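Local coordinates for protein M32 carboxypeptidase (Chitinophagaceae bacterium, PDB 7A03) that probably acts as a metal-dependent carboxypeptidase of the M32 family, removing residues from the C-terminal end of peptides, at residues 432-443 against 454-463. Residues are numbered along the deposited sequence; the frame is centred on the assembly and turned at random.
Sequences FFTTAQKQVPDL and PLLEWLRNNI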
loop_
_atom_site.group_PDB
_atom_site.type_symbol
_atom_site.label_atom_id
_atom_site.label_comp_id
_atom_site.label_asym_id
_atom_site.label_seq_id
_atom_site.Cartn_x
_atom_site.Cartn_y
_atom_site.Cartn_z
ATOM N N PHE A 432 2.253 -15.526 0.637
ATOM C CA PHE A 432 3.041 -15.750 -0.564
ATOM C C PHE A 432 4.440 -16.228 -0.189
ATOM O O PHE A 432 4.958 -17.178 -0.796
ATOM C CB PHE A 432 3.121 -14.486 -1.431
ATOM C CG PHE A 432 1.817 -14.082 -2.087
ATOM C CD1 PHE A 432 0.857 -15.012 -2.438
ATOM C CD2 PHE A 432 1.571 -12.745 -2.367
ATOM C CE1 PHE A 432 -0.332 -14.614 -3.044
ATOM C CE2 PHE A 432 0.371 -12.340 -2.979
ATOM C CZ PHE A 432 -0.569 -13.270 -3.313
ATOM N N PHE A 433 5.041 -15.640 0.860
ATOM C CA PHE A 433 6.435 -15.986 1.105
ATOM C C PHE A 433 6.551 -17.401 1.644
ATOM O O PHE A 433 7.410 -18.180 1.206
ATOM C CB PHE A 433 7.121 -14.987 2.031
ATOM C CG PHE A 433 8.594 -15.224 2.162
ATOM C CD1 PHE A 433 9.450 -14.972 1.089
ATOM C CD2 PHE A 433 9.129 -15.753 3.335
ATOM C CE1 PHE A 433 10.808 -15.238 1.195
ATOM C CE2 PHE A 433 10.486 -15.988 3.440
ATOM C CZ PHE A 433 11.328 -15.719 2.368
ATOM N N THR A 434 5.668 -17.765 2.568
ATOM C CA THR A 434 5.650 -19.137 3.046
ATOM C C THR A 434 5.448 -20.101 1.887
ATOM O O THR A 434 6.143 -21.124 1.792
ATOM C CB THR A 434 4.577 -19.276 4.119
ATOM O OG1 THR A 434 4.952 -18.467 5.239
ATOM C CG2 THR A 434 4.432 -20.723 4.587
ATOM N N THR A 435 4.576 -19.741 0.941
ATOM C CA THR A 435 4.366 -20.633 -0.191
ATOM C C THR A 435 5.627 -20.712 -1.037
ATOM O O THR A 435 6.028 -21.808 -1.463
ATOM C CB THR A 435 3.160 -20.173 -1.006
ATOM O OG1 THR A 435 1.987 -20.237 -0.179
ATOM C CG2 THR A 435 2.955 -21.077 -2.219
ATOM N N ALA A 436 6.294 -19.569 -1.248
ATOM C CA ALA A 436 7.543 -19.608 -2.002
ATOM C C ALA A 436 8.558 -20.503 -1.309
ATOM O O ALA A 436 9.261 -21.272 -1.973
ATOM C CB ALA A 436 8.095 -18.199 -2.227
ATOM N N GLN A 437 8.589 -20.476 0.032
ATOM C CA GLN A 437 9.557 -21.308 0.744
ATOM C C GLN A 437 9.276 -22.785 0.525
ATOM O O GLN A 437 10.208 -23.601 0.563
ATOM C CB GLN A 437 9.551 -20.976 2.234
ATOM C CG GLN A 437 10.122 -19.620 2.586
ATOM C CD GLN A 437 9.948 -19.334 4.068
ATOM O OE1 GLN A 437 8.829 -19.170 4.537
ATOM N NE2 GLN A 437 11.050 -19.299 4.810
ATOM N N LYS A 438 8.009 -23.136 0.278
ATOM C CA LYS A 438 7.619 -24.501 -0.052
ATOM C C LYS A 438 7.941 -24.829 -1.503
ATOM O O LYS A 438 8.381 -25.944 -1.807
ATOM C CB LYS A 438 6.113 -24.647 0.190
ATOM C CG LYS A 438 5.563 -26.065 0.194
ATOM C CD LYS A 438 4.132 -26.077 -0.338
ATOM C CE LYS A 438 3.436 -27.405 -0.067
ATOM N NZ LYS A 438 4.282 -28.581 -0.416
ATOM N N GLN A 439 7.748 -23.870 -2.413
ATOM C CA GLN A 439 7.757 -24.209 -3.830
ATOM C C GLN A 439 9.122 -24.054 -4.484
ATOM O O GLN A 439 9.371 -24.678 -5.526
ATOM C CB GLN A 439 6.717 -23.374 -4.581
ATOM C CG GLN A 439 5.275 -23.764 -4.289
ATOM C CD GLN A 439 4.286 -22.880 -5.053
ATOM O OE1 GLN A 439 4.683 -21.930 -5.731
ATOM N NE2 GLN A 439 2.996 -23.181 -4.936
ATOM N N VAL A 440 10.005 -23.249 -3.906
ATOM C CA VAL A 440 11.326 -22.987 -4.458
ATOM C C VAL A 440 12.340 -23.733 -3.589
ATOM O O VAL A 440 12.620 -23.300 -2.462
ATOM C CB VAL A 440 11.630 -21.486 -4.508
ATOM C CG1 VAL A 440 13.027 -21.260 -5.070
ATOM C CG2 VAL A 440 10.579 -20.759 -5.353
ATOM N N PRO A 441 12.944 -24.811 -4.091
ATOM C CA PRO A 441 13.584 -25.789 -3.182
ATOM C C PRO A 441 14.661 -25.212 -2.277
ATOM O O PRO A 441 14.682 -25.501 -1.072
ATOM C CB PRO A 441 14.133 -26.851 -4.152
ATOM C CG PRO A 441 13.336 -26.669 -5.419
ATOM C CD PRO A 441 13.047 -25.206 -5.505
ATOM N N ASP A 442 15.561 -24.404 -2.819
ATOM C CA ASP A 442 16.684 -23.875 -2.055
ATOM C C ASP A 442 16.503 -22.397 -1.715
ATOM O O ASP A 442 17.481 -21.654 -1.624
ATOM C CB ASP A 442 17.991 -24.116 -2.813
ATOM C CG ASP A 442 18.167 -25.573 -3.224
ATOM O OD1 ASP A 442 18.600 -26.390 -2.380
ATOM O OD2 ASP A 442 17.863 -25.904 -4.392
ATOM N N LEU A 443 15.259 -21.963 -1.502
ATOM C CA LEU A 443 14.985 -20.534 -1.343
ATOM C C LEU A 443 15.694 -19.949 -0.123
ATOM O O LEU A 443 16.366 -18.910 -0.218
ATOM C CB LEU A 443 13.477 -20.290 -1.250
ATOM C CG LEU A 443 13.158 -18.798 -1.164
ATOM C CD1 LEU A 443 13.542 -18.088 -2.462
ATOM C CD2 LEU A 443 11.697 -18.564 -0.841
ATOM N N PRO A 454 16.317 -16.348 -7.107
ATOM C CA PRO A 454 15.240 -17.354 -7.105
ATOM C C PRO A 454 13.908 -16.820 -6.607
ATOM O O PRO A 454 12.855 -17.194 -7.145
ATOM C CB PRO A 454 15.805 -18.481 -6.230
ATOM C CG PRO A 454 17.286 -18.347 -6.407
ATOM C CD PRO A 454 17.531 -16.858 -6.443
ATOM N N LEU A 455 13.930 -15.916 -5.624
ATOM C CA LEU A 455 12.685 -15.321 -5.151
ATOM C C LEU A 455 12.074 -14.407 -6.211
ATOM O O LEU A 455 10.859 -14.463 -6.463
ATOM C CB LEU A 455 12.930 -14.563 -3.849
ATOM C CG LEU A 455 11.728 -13.742 -3.382
ATOM C CD1 LEU A 455 10.548 -14.628 -3.046
ATOM C CD2 LEU A 455 12.127 -12.924 -2.198
ATOM N N LEU A 456 12.905 -13.560 -6.846
ATOM C CA LEU A 456 12.384 -12.668 -7.881
ATOM C C LEU A 456 11.811 -13.475 -9.037
ATOM O O LEU A 456 10.745 -13.148 -9.559
ATOM C CB LEU A 456 13.464 -11.698 -8.372
ATOM C CG LEU A 456 12.951 -10.754 -9.468
ATOM C CD1 LEU A 456 11.773 -9.944 -8.975
ATOM C CD2 LEU A 456 14.083 -9.850 -9.925
ATOM N N GLU A 457 12.504 -14.539 -9.443
ATOM C CA GLU A 457 11.984 -15.421 -10.480
ATOM C C GLU A 457 10.623 -15.995 -10.097
ATOM O O GLU A 457 9.699 -16.031 -10.923
ATOM C CB GLU A 457 12.989 -16.539 -10.751
ATOM C CG GLU A 457 12.540 -17.508 -11.827
ATOM C CD GLU A 457 13.506 -18.645 -12.033
ATOM O OE1 GLU A 457 14.070 -19.146 -11.036
ATOM O OE2 GLU A 457 13.716 -19.024 -13.201
ATOM N N TRP A 458 10.475 -16.472 -8.854
ATOM C CA TRP A 458 9.172 -16.993 -8.439
ATOM C C TRP A 458 8.084 -15.923 -8.546
ATOM O O TRP A 458 6.979 -16.183 -9.051
ATOM C CB TRP A 458 9.276 -17.564 -7.021
ATOM C CG TRP A 458 8.035 -18.238 -6.555
ATOM C CD1 TRP A 458 7.681 -19.547 -6.747
ATOM C CD2 TRP A 458 6.979 -17.643 -5.792
ATOM N NE1 TRP A 458 6.467 -19.797 -6.152
ATOM C CE2 TRP A 458 6.012 -18.643 -5.565
ATOM C CE3 TRP A 458 6.748 -16.354 -5.288
ATOM C CZ2 TRP A 458 4.849 -18.403 -4.851
ATOM C CZ3 TRP A 458 5.588 -16.117 -4.572
ATOM C CH2 TRP A 458 4.647 -17.139 -4.367
ATOM N N LEU A 459 8.384 -14.712 -8.093
ATOM C CA LEU A 459 7.411 -13.628 -8.197
ATOM C C LEU A 459 7.098 -13.299 -9.653
ATOM O O LEU A 459 5.951 -12.998 -9.998
ATOM C CB LEU A 459 7.937 -12.403 -7.456
ATOM C CG LEU A 459 8.102 -12.569 -5.945
ATOM C CD1 LEU A 459 8.950 -11.415 -5.396
ATOM C CD2 LEU A 459 6.744 -12.645 -5.244
ATOM N N ARG A 460 8.123 -13.316 -10.512
ATOM C CA ARG A 460 7.943 -12.969 -11.912
ATOM C C ARG A 460 7.181 -14.042 -12.673
ATOM O O ARG A 460 6.592 -13.742 -13.714
ATOM C CB ARG A 460 9.310 -12.743 -12.557
ATOM C CG ARG A 460 9.961 -11.432 -12.154
ATOM C CD ARG A 460 9.379 -10.253 -12.958
ATOM N NE ARG A 460 9.711 -8.969 -12.353
ATOM C CZ ARG A 460 10.865 -8.338 -12.526
ATOM N NH1 ARG A 460 11.801 -8.857 -13.308
ATOM N NH2 ARG A 460 11.069 -7.174 -11.940
ATOM N N ASN A 461 7.191 -15.290 -12.186
ATOM C CA ASN A 461 6.392 -16.357 -12.788
ATOM C C ASN A 461 4.986 -16.453 -12.213
ATOM O O ASN A 461 4.069 -16.920 -12.907
ATOM C CB ASN A 461 7.086 -17.711 -12.613
ATOM C CG ASN A 461 8.364 -17.813 -13.431
ATOM O OD1 ASN A 461 8.532 -17.117 -14.428
ATOM N ND2 ASN A 461 9.261 -18.692 -13.015
ATOM N N ASN A 462 4.783 -16.016 -10.970
ATOM C CA ASN A 462 3.512 -16.227 -10.296
ATOM C C ASN A 462 2.650 -14.988 -10.132
ATOM O O ASN A 462 1.429 -15.133 -10.039
ATOM C CB ASN A 462 3.734 -16.860 -8.922
ATOM C CG ASN A 462 4.068 -18.323 -9.022
ATOM O OD1 ASN A 462 3.173 -19.167 -9.125
ATOM N ND2 ASN A 462 5.361 -18.635 -9.016
ATOM N N ILE A 463 3.232 -13.787 -10.082
ATOM C CA ILE A 463 2.451 -12.588 -9.760
ATOM C C ILE A 463 2.614 -11.490 -10.802
ATOM O O ILE A 463 1.629 -11.015 -11.380
ATOM C CB ILE A 463 2.783 -12.065 -8.351
ATOM C CG1 ILE A 463 2.318 -13.086 -7.299
ATOM C CG2 ILE A 463 2.100 -10.723 -8.127
ATOM C CD1 ILE A 463 2.870 -12.845 -5.910
HETATM O O HOH W 1 3.057 -21.627 -7.965
#
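Gln439 OE1 accepts two hydrogen bonds. Trp458 NE1 donates one to Gln439 OE1 at 2.8 Å, with OE1 in the indole plane and an N-H...O angle of 158°. A water supplies the other and also donates to Asn462 OD1, bridging the two segments. Gln439 NE2 is hydrogen-bonded to Ile479 O, which fixes the amide at both ends. In Trp458, CG lies opposite the backbone N (chi1 -174°), which carries the indole across to helix 420-439. There Ala436 CB sits over the centre of the Trp458 six-membered ring, 3.7 Å from its centroid, a CH-pi contact. Asn462 ND2 lies over the opposite face, offset toward the rim, and donates to Trp458 O at 2.9 Å. The contact joins two helices of this largely helical M32 fold, 420-439 and 453-462, linked through helix 443-448; the axes of 432-439 and 454-462 lie 109° apart. Val440 CG2 meets Trp458 CD1 obliquely at 3.4 Å. With an alanine in place of Trp458, Gln439 OE1 would probably lose its direct cross-helix donor and a gap would open beside Ala436. At one end Ile463 CD1 packs over a face of the Phe432 ring, 4.0 Å from its centroid. At the other, Leu443 CD1 touches Leu455 CB at 3.8 Å.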